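Local coordinates for ADP-ribosyltransferase (PDB 1OJQ), which transfers the ADP-ribose group of NAD to target proteins, probably small GTPases of the Rho family as in other C3-like exoenzymes, at residues V10-W15 against T139-G144; Y166-E171 against G177-L182. All coordinates share one frame; numbering follows the deposited sequence.

Contact 1: V10-W15 against T139-G144; sequences VEATKW and TQLVSG
A12 and W15, nearly one turn apart on helix 9-23, pack against L141 and V142 just beyond the end of strand 137-140, so that the N-terminal helix lies on the small sheet of the catalytic core. No hydrogen bond crosses the contact; its side chains meet through carbon atoms, with L141 at the centre. One of its branches, CD1, enters the angle between the two helix residues: it lies 3.8 Å from A12 CB and also touches the helix backbone, 3.6 Å from A12 O. The same methyl is 3.6 Å from W15 CE3, while the other branch continues along the six-membered ring, with L141 CD2 3.8 Å from W15 CZ3. Leucine suits this place because one methyl fits between A12 and the indole and the second spreads the contact over more of the benzene half; the indole and leucine side chains cross at about a right angle. With CG opposite the backbone N (chi1 -173°), the indole of W15 is carried outward from the helix, its benzene half reaching L141. Its pyrrole nitrogen NE1 is satisfied by D79.

Strand 137-140 carries T139 and the NAD-binding residue Q140, which probably correspond to the last two positions of the family's Ser-Thr-Ser motif, with glutamine in third place; the contact thus falls directly after a binding-site strand. There the backbones come close, A12 CA standing 6.4 Å from L141 CA, a spacing matched by the small methyl of alanine. V142 meets the same methyl, its CG2 lying 3.7 Å from A12 CB. V81 of strand 81-87 and Y166 of strand 165-166 also touch L141.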
ATOM      1  N   VAL A  10      -5.233  10.799 -15.834  1.00 11.44           N
ATOM      2  CA  VAL A  10      -4.569  10.651 -17.129  1.00  9.52           C
ATOM      3  C   VAL A  10      -3.060  10.682 -16.971  1.00  9.82           C
ATOM      4  O   VAL A  10      -2.352   9.868 -17.580  1.00  9.65           O
ATOM      5  CB  VAL A  10      -5.052  11.745 -18.100  1.00 10.55           C
ATOM      6  CG1 VAL A  10      -4.186  11.778 -19.348  1.00 22.21           C
ATOM      7  CG2 VAL A  10      -6.509  11.511 -18.459  1.00 15.63           C
ATOM      8  N   GLU A  11      -2.536  11.580 -16.123  1.00  7.93           N
ATOM      9  CA  GLU A  11      -1.094  11.584 -15.914  1.00 10.13           C
ATOM     10  C   GLU A  11      -0.590  10.393 -15.124  1.00  5.40           C
ATOM     11  O   GLU A  11       0.514   9.892 -15.386  1.00  8.42           O
ATOM     12  CB  GLU A  11      -0.636  12.870 -15.181  1.00 14.47           C
ATOM     13  CG  GLU A  11      -0.881  14.141 -15.986  1.00 14.12           C
ATOM     14  CD  GLU A  11       0.049  14.299 -17.173  1.00 12.22           C
ATOM     15  OE1 GLU A  11      -0.183  15.230 -17.990  1.00 24.35           O
ATOM     16  OE2 GLU A  11       1.020  13.547 -17.346  1.00 19.69           O
ATOM     17  N   ALA A  12      -1.341   9.921 -14.134  1.00 10.05           N
ATOM     18  CA  ALA A  12      -0.902   8.709 -13.437  1.00  7.61           C
ATOM     19  C   ALA A  12      -0.817   7.519 -14.393  1.00  5.53           C
ATOM     20  O   ALA A  12       0.140   6.753 -14.334  1.00  8.39           O
ATOM     21  CB  ALA A  12      -1.833   8.413 -12.268  1.00 10.50           C
ATOM     22  N   THR A  13      -1.821   7.357 -15.275  1.00  7.66           N
ATOM     23  CA  THR A  13      -1.799   6.278 -16.259  1.00  8.07           C
ATOM     24  C   THR A  13      -0.582   6.377 -17.158  1.00 10.59           C
ATOM     25  O   THR A  13       0.089   5.387 -17.472  1.00  9.15           O
ATOM     26  CB  THR A  13      -3.080   6.288 -17.124  1.00 11.03           C
ATOM     27  OG1 THR A  13      -4.180   5.791 -16.340  1.00 11.32           O
ATOM     28  CG2 THR A  13      -2.929   5.363 -18.321  1.00 13.10           C
ATOM     29  N   LYS A  14      -0.259   7.589 -17.607  1.00  9.61           N
ATOM     30  CA  LYS A  14       0.899   7.759 -18.496  1.00 11.22           C
ATOM     31  C   LYS A  14       2.175   7.303 -17.814  1.00 11.00           C
ATOM     32  O   LYS A  14       3.026   6.560 -18.319  1.00  9.12           O
ATOM     33  CB  LYS A  14       0.960   9.241 -18.900  1.00 11.06           C
ATOM     34  CG  LYS A  14       2.082   9.567 -19.876  1.00 15.82           C
ATOM     35  CD  LYS A  14       2.003  11.045 -20.247  1.00 16.65           C
ATOM     36  CE  LYS A  14       3.329  11.521 -20.830  1.00 26.97           C
ATOM     37  NZ  LYS A  14       3.429  13.005 -20.659  1.00 60.66           N
ATOM     38  N   TRP A  15       2.342   7.773 -16.572  1.00  8.90           N
ATOM     39  CA  TRP A  15       3.527   7.425 -15.778  1.00  9.14           C
ATOM     40  C   TRP A  15       3.541   5.928 -15.505  1.00  8.10           C
ATOM     41  O   TRP A  15       4.546   5.265 -15.751  1.00  9.42           O
ATOM     42  CB  TRP A  15       3.570   8.203 -14.467  1.00 10.96           C
ATOM     43  CG  TRP A  15       4.799   8.069 -13.619  1.00  7.20           C
ATOM     44  CD1 TRP A  15       5.941   8.815 -13.703  1.00  9.26           C
ATOM     45  CD2 TRP A  15       5.027   7.139 -12.551  1.00  6.60           C
ATOM     46  NE1 TRP A  15       6.866   8.416 -12.766  1.00  8.45           N
ATOM     47  CE2 TRP A  15       6.317   7.382 -12.044  1.00  8.99           C
ATOM     48  CE3 TRP A  15       4.252   6.124 -11.982  1.00 12.29           C
ATOM     49  CZ2 TRP A  15       6.847   6.644 -10.990  1.00 14.45           C
ATOM     50  CZ3 TRP A  15       4.758   5.380 -10.940  1.00 10.34           C
ATOM     51  CH2 TRP A  15       6.047   5.660 -10.468  1.00 13.76           C
ATOM     52  N   THR A 139      -1.233  -0.536  -3.225  1.00  8.62           N
ATOM     53  CA  THR A 139      -1.259   0.908  -3.051  1.00  4.83           C
ATOM     54  C   THR A 139      -1.800   1.522  -4.331  1.00  7.63           C
ATOM     55  O   THR A 139      -2.028   0.762  -5.280  1.00  8.08           O
ATOM     56  CB  THR A 139       0.141   1.500  -2.780  1.00  7.48           C
ATOM     57  OG1 THR A 139       0.934   1.433  -3.986  1.00  6.91           O
ATOM     58  CG2 THR A 139       0.883   0.693  -1.721  1.00  9.17           C
ATOM     59  N   GLN A 140      -2.001   2.833  -4.361  1.00  5.53           N
ATOM     60  CA  GLN A 140      -2.463   3.473  -5.590  1.00  7.20           C
ATOM     61  C   GLN A 140      -1.776   4.819  -5.801  1.00  6.32           C
ATOM     62  O   GLN A 140      -1.407   5.546  -4.869  1.00  7.36           O
ATOM     63  CB  GLN A 140      -3.983   3.613  -5.626  1.00 16.69           C
ATOM     64  CG  GLN A 140      -4.691   4.345  -4.528  1.00 13.95           C
ATOM     65  CD  GLN A 140      -6.206   4.224  -4.540  1.00 16.06           C
ATOM     66  OE1 GLN A 140      -6.852   3.856  -5.528  1.00 11.91           O
ATOM     67  NE2 GLN A 140      -6.824   4.561  -3.411  1.00  4.35           N
ATOM     68  N   LEU A 141      -1.623   5.160  -7.086  1.00  4.91           N
ATOM     69  CA  LEU A 141      -1.008   6.453  -7.410  1.00  8.08           C
ATOM     70  C   LEU A 141      -1.922   7.637  -7.149  1.00  7.59           C
ATOM     71  O   LEU A 141      -1.461   8.736  -6.832  1.00 11.35           O
ATOM     72  CB  LEU A 141      -0.612   6.538  -8.893  1.00 12.01           C
ATOM     73  CG  LEU A 141       0.689   5.888  -9.336  1.00 14.72           C
ATOM     74  CD1 LEU A 141       0.800   5.987 -10.863  1.00 17.65           C
ATOM     75  CD2 LEU A 141       1.907   6.497  -8.647  1.00  8.04           C
ATOM     76  N   VAL A 142      -3.224   7.445  -7.312  1.00  9.09           N
ATOM     77  CA  VAL A 142      -4.223   8.494  -7.065  1.00  6.14           C
ATOM     78  C   VAL A 142      -5.097   8.075  -5.889  1.00  8.18           C
ATOM     79  O   VAL A 142      -5.809   7.067  -5.940  1.00  8.48           O
ATOM     80  CB  VAL A 142      -5.092   8.772  -8.295  1.00  7.50           C
ATOM     81  CG1 VAL A 142      -6.110   9.877  -8.033  1.00 10.42           C
ATOM     82  CG2 VAL A 142      -4.202   9.150  -9.481  1.00 10.87           C
ATOM     83  N   SER A 143      -5.013   8.847  -4.805  1.00  8.95           N
ATOM     84  CA  SER A 143      -5.687   8.421  -3.584  1.00  9.12           C
ATOM     85  C   SER A 143      -7.189   8.321  -3.824  1.00  9.81           C
ATOM     86  O   SER A 143      -7.768   9.299  -4.309  1.00 10.54           O
ATOM     87  CB  SER A 143      -5.407   9.409  -2.446  1.00 13.97           C
ATOM     88  OG  SER A 143      -6.100   8.975  -1.280  1.00 13.90           O
ATOM     89  N   GLY A 144      -7.815   7.201  -3.511  1.00 10.52           N
ATOM     90  CA  GLY A 144      -9.247   6.992  -3.633  1.00 14.88           C
ATOM     91  C   GLY A 144      -9.770   6.717  -5.021  1.00 11.69           C
ATOM     92  O   GLY A 144     -10.977   6.689  -5.305  1.00 10.91           O
TER

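Contact 2: Y166-E171 against G177-L182; sequences YIDSKE and GQQEVL
I167, Y166 and D168, three successive residues, bring the chain leaving strand 165-166 against G177-L182. The pairing starts with a single antiparallel bridge, Y166 with V181, a non-hydrogen-bonded pair. Next to it I167 N donates to E180 O at 2.9 Å, in an almost perfectly straight bond (179°). The I167 side chain crosses the extended chain of E180 at a slant, with CG1 near E180 CB and the tip, CD1, 3.5 Å from E180 CD. Its CG1 sits between the backbone N and the carbonyl carbon (chi1 68°), which turns this arm toward the glutamate. A branched aliphatic residue suits the position, since I33 and T37 of helix 27-38 touch it as well.

This is the ADP-ribosylating toxin turn-turn (ARTT) loop of the family, ending in the Gln-x-Glu motif formed here by Q178, Q179 and E180; E180 binds NAD. D168, at the centre of an inverse gamma turn, ties the two ends of the loop together by accepting two backbone N-H groups. G177 N approaches OD1 of D168 on its syn side at 2.8 Å, while Q179 N reaches OD2 of D168 at 2.8 Å from above the carboxylate, 60° out of its plane. Two oxygens on a short stem let aspartate hold both amides at once. Glycine fits at G177 because, at its backbone angles, a CB would be pressed against the carbonyl oxygen of the preceding residue. The ring of Y166 meets V181 with its edge, CD1 lying 4.1 Å from V181 CG2, and D168 N lies on one face of the ring, 3.7 Å above its plane and offset toward the rim. That amide is buried without a hydrogen-bonding partner. Q179 folds its bent chain to the hydroxyl end of the same ring, while its OE1 is bonded to T13 of helix 9-23.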
ATOM      1  N   TYR A 166       3.329  -1.375 -11.697  1.00  4.90           N
ATOM      2  CA  TYR A 166       2.075  -0.661 -11.945  1.00  8.50           C
ATOM      3  C   TYR A 166       1.132  -1.621 -12.659  1.00  9.96           C
ATOM      4  O   TYR A 166       1.550  -2.130 -13.701  1.00  7.31           O
ATOM      5  CB  TYR A 166       2.270   0.574 -12.806  1.00 11.67           C
ATOM      6  CG  TYR A 166       1.009   1.308 -13.218  1.00 11.04           C
ATOM      7  CD1 TYR A 166       0.358   2.169 -12.331  1.00  6.71           C
ATOM      8  CD2 TYR A 166       0.464   1.157 -14.489  1.00 11.37           C
ATOM      9  CE1 TYR A 166      -0.792   2.837 -12.733  1.00  8.20           C
ATOM     10  CE2 TYR A 166      -0.676   1.835 -14.892  1.00 12.92           C
ATOM     11  CZ  TYR A 166      -1.313   2.682 -14.000  1.00 10.70           C
ATOM     12  OH  TYR A 166      -2.453   3.360 -14.368  1.00  7.54           O
ATOM     13  N   ILE A 167      -0.058  -1.812 -12.090  1.00  7.38           N
ATOM     14  CA  ILE A 167      -0.873  -2.876 -12.643  1.00  6.05           C
ATOM     15  C   ILE A 167      -2.228  -2.415 -13.140  1.00  6.85           C
ATOM     16  O   ILE A 167      -3.097  -3.274 -13.342  1.00  8.95           O
ATOM     17  CB  ILE A 167      -1.028  -3.992 -11.582  1.00  5.91           C
ATOM     18  CG1 ILE A 167      -1.868  -3.584 -10.374  1.00  9.11           C
ATOM     19  CG2 ILE A 167       0.350  -4.500 -11.147  1.00  7.81           C
ATOM     20  CD1 ILE A 167      -2.115  -4.749  -9.422  1.00  9.12           C
ATOM     21  N   ASP A 168      -2.455  -1.126 -13.367  1.00  5.59           N
ATOM     22  CA  ASP A 168      -3.783  -0.710 -13.801  1.00  5.97           C
ATOM     23  C   ASP A 168      -3.911  -0.793 -15.325  1.00  8.79           C
ATOM     24  O   ASP A 168      -3.920   0.225 -16.011  1.00 10.72           O
ATOM     25  CB  ASP A 168      -4.098   0.704 -13.303  1.00  6.39           C
ATOM     26  CG  ASP A 168      -5.584   0.979 -13.301  1.00  7.94           C
ATOM     27  OD1 ASP A 168      -6.373   0.062 -13.623  1.00  7.46           O
ATOM     28  OD2 ASP A 168      -6.000   2.111 -12.960  1.00 10.31           O
ATOM     29  N   SER A 169      -4.037  -2.024 -15.794  1.00 11.87           N
ATOM     30  CA  SER A 169      -4.333  -2.381 -17.181  1.00  8.58           C
ATOM     31  C   SER A 169      -5.347  -3.510 -17.141  1.00  9.33           C
ATOM     32  O   SER A 169      -5.403  -4.262 -16.153  1.00  7.92           O
ATOM     33  CB  SER A 169      -3.045  -2.760 -17.902  1.00 13.86           C
ATOM     34  OG  SER A 169      -3.250  -2.940 -19.291  1.00 13.19           O
ATOM     35  N   LYS A 170      -6.182  -3.659 -18.173  1.00  7.80           N
ATOM     36  CA  LYS A 170      -7.358  -4.495 -17.984  1.00  9.19           C
ATOM     37  C   LYS A 170      -7.031  -5.971 -17.949  1.00 12.62           C
ATOM     38  O   LYS A 170      -7.852  -6.716 -17.411  1.00 15.72           O
ATOM     39  CB  LYS A 170      -8.395  -4.229 -19.082  1.00 18.52           C
ATOM     40  CG  LYS A 170      -8.869  -2.788 -19.146  1.00 34.46           C
ATOM     41  CD  LYS A 170     -10.250  -2.593 -18.555  1.00 41.33           C
ATOM     42  CE  LYS A 170     -10.455  -1.155 -18.093  1.00 45.53           C
ATOM     43  NZ  LYS A 170     -11.883  -0.747 -18.198  1.00 49.93           N
ATOM     44  N   GLU A 171      -5.879  -6.371 -18.473  1.00 10.10           N
ATOM     45  CA  GLU A 171      -5.521  -7.781 -18.403  1.00  7.37           C
ATOM     46  C   GLU A 171      -4.734  -8.140 -17.151  1.00 10.48           C
ATOM     47  O   GLU A 171      -4.441  -9.324 -16.905  1.00 11.24           O
ATOM     48  CB  GLU A 171      -4.742  -8.143 -19.671  1.00 13.82           C
ATOM     49  CG  GLU A 171      -3.270  -7.783 -19.589  1.00 18.32           C
ATOM     50  CD  GLU A 171      -3.005  -6.314 -19.868  1.00 22.25           C
ATOM     51  OE1 GLU A 171      -1.814  -5.963 -20.038  1.00 25.64           O
ATOM     52  OE2 GLU A 171      -3.948  -5.498 -19.918  1.00 16.56           O
ATOM     53  N   GLY A 177      -8.980   0.764 -12.729  1.00 10.15           N
ATOM     54  CA  GLY A 177      -9.333   2.121 -12.384  1.00  9.02           C
ATOM     55  C   GLY A 177      -8.815   2.560 -11.037  1.00  9.96           C
ATOM     56  O   GLY A 177      -8.927   3.739 -10.716  1.00  7.70           O
ATOM     57  N   GLN A 178      -8.232   1.637 -10.271  1.00 10.18           N
ATOM     58  CA  GLN A 178      -7.680   1.981  -8.972  1.00  7.02           C
ATOM     59  C   GLN A 178      -6.278   2.578  -9.050  1.00 11.29           C
ATOM     60  O   GLN A 178      -5.745   2.941  -7.993  1.00  8.07           O
ATOM     61  CB  GLN A 178      -7.633   0.736  -8.060  1.00  8.69           C
ATOM     62  CG  GLN A 178      -9.003   0.150  -7.745  1.00  7.91           C
ATOM     63  CD  GLN A 178      -8.844  -1.067  -6.846  1.00 16.68           C
ATOM     64  OE1 GLN A 178      -7.718  -1.576  -6.735  1.00 18.03           O
ATOM     65  NE2 GLN A 178      -9.928  -1.502  -6.226  1.00 10.47           N
ATOM     66  N   GLN A 179      -5.700   2.660 -10.253  1.00  6.21           N
ATOM     67  CA  GLN A 179      -4.332   3.170 -10.377  1.00  8.87           C
ATOM     68  C   GLN A 179      -3.384   2.391  -9.475  1.00  5.23           C
ATOM     69  O   GLN A 179      -2.510   2.970  -8.836  1.00  7.88           O
ATOM     70  CB  GLN A 179      -4.317   4.672 -10.043  1.00  6.93           C
ATOM     71  CG  GLN A 179      -5.054   5.494 -11.099  1.00  5.57           C
ATOM     72  CD  GLN A 179      -4.361   5.518 -12.449  1.00 10.01           C
ATOM     73  OE1 GLN A 179      -5.023   5.882 -13.440  1.00 12.75           O
ATOM     74  NE2 GLN A 179      -3.092   5.190 -12.566  1.00  3.17           N
ATOM     75  N   GLU A 180      -3.560   1.074  -9.408  1.00  5.99           N
ATOM     76  CA  GLU A 180      -2.838   0.279  -8.426  1.00  4.23           C
ATOM     77  C   GLU A 180      -1.362   0.107  -8.739  1.00  4.16           C
ATOM     78  O   GLU A 180      -0.927  -0.182  -9.839  1.00  6.90           O
ATOM     79  CB  GLU A 180      -3.492  -1.114  -8.262  1.00  5.11           C
ATOM     80  CG  GLU A 180      -2.780  -1.898  -7.135  1.00  4.80           C
ATOM     81  CD  GLU A 180      -3.528  -3.133  -6.684  1.00 13.30           C
ATOM     82  OE1 GLU A 180      -4.681  -3.361  -7.117  1.00 12.14           O
ATOM     83  OE2 GLU A 180      -2.949  -3.899  -5.866  1.00 14.48           O
ATOM     84  N   VAL A 181      -0.564   0.279  -7.682  1.00  5.98           N
ATOM     85  CA  VAL A 181       0.859  -0.063  -7.692  1.00  6.62           C
ATOM     86  C   VAL A 181       1.062  -1.198  -6.696  1.00  7.41           C
ATOM     87  O   VAL A 181       0.629  -1.039  -5.540  1.00  7.38           O
ATOM     88  CB  VAL A 181       1.737   1.147  -7.329  1.00  4.11           C
ATOM     89  CG1 VAL A 181       3.178   0.758  -7.076  1.00  6.63           C
ATOM     90  CG2 VAL A 181       1.607   2.168  -8.463  1.00  7.88           C
ATOM     91  N   LEU A 182       1.651  -2.304  -7.102  1.00  6.22           N
ATOM     92  CA  LEU A 182       1.878  -3.443  -6.207  1.00  5.26           C
ATOM     93  C   LEU A 182       3.312  -3.422  -5.706  1.00  4.94           C
ATOM     94  O   LEU A 182       4.218  -3.399  -6.540  1.00  7.50           O
ATOM     95  CB  LEU A 182       1.538  -4.719  -6.981  1.00  7.24           C
ATOM     96  CG  LEU A 182       1.406  -5.996  -6.154  1.00 18.59           C
ATOM     97  CD1 LEU A 182       0.300  -5.850  -5.116  1.00 14.47           C
ATOM     98  CD2 LEU A 182       1.187  -7.180  -7.086  1.00  8.77           C
TER

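From the N terminus, contact 1 comes first: helix 9-23 meets the end of strand 137-140, closing a loop of 123 residues that contains most of the helices. Contact 2 opens only afterwards and closes a short loop, with five residues between its segments, so the two lie in series and neither nest nor cross. Their centres are about 9 Å apart and they meet in one three-stranded antiparallel sheet, where 180-183 is the middle strand between 137-140 and 165-166. Backbone pairing joins them, with T139 O 2.9 Å from V181 N in a probable hydrogen bond. Together they connect the N-terminal helix, the small sheet and the turn-turn loop.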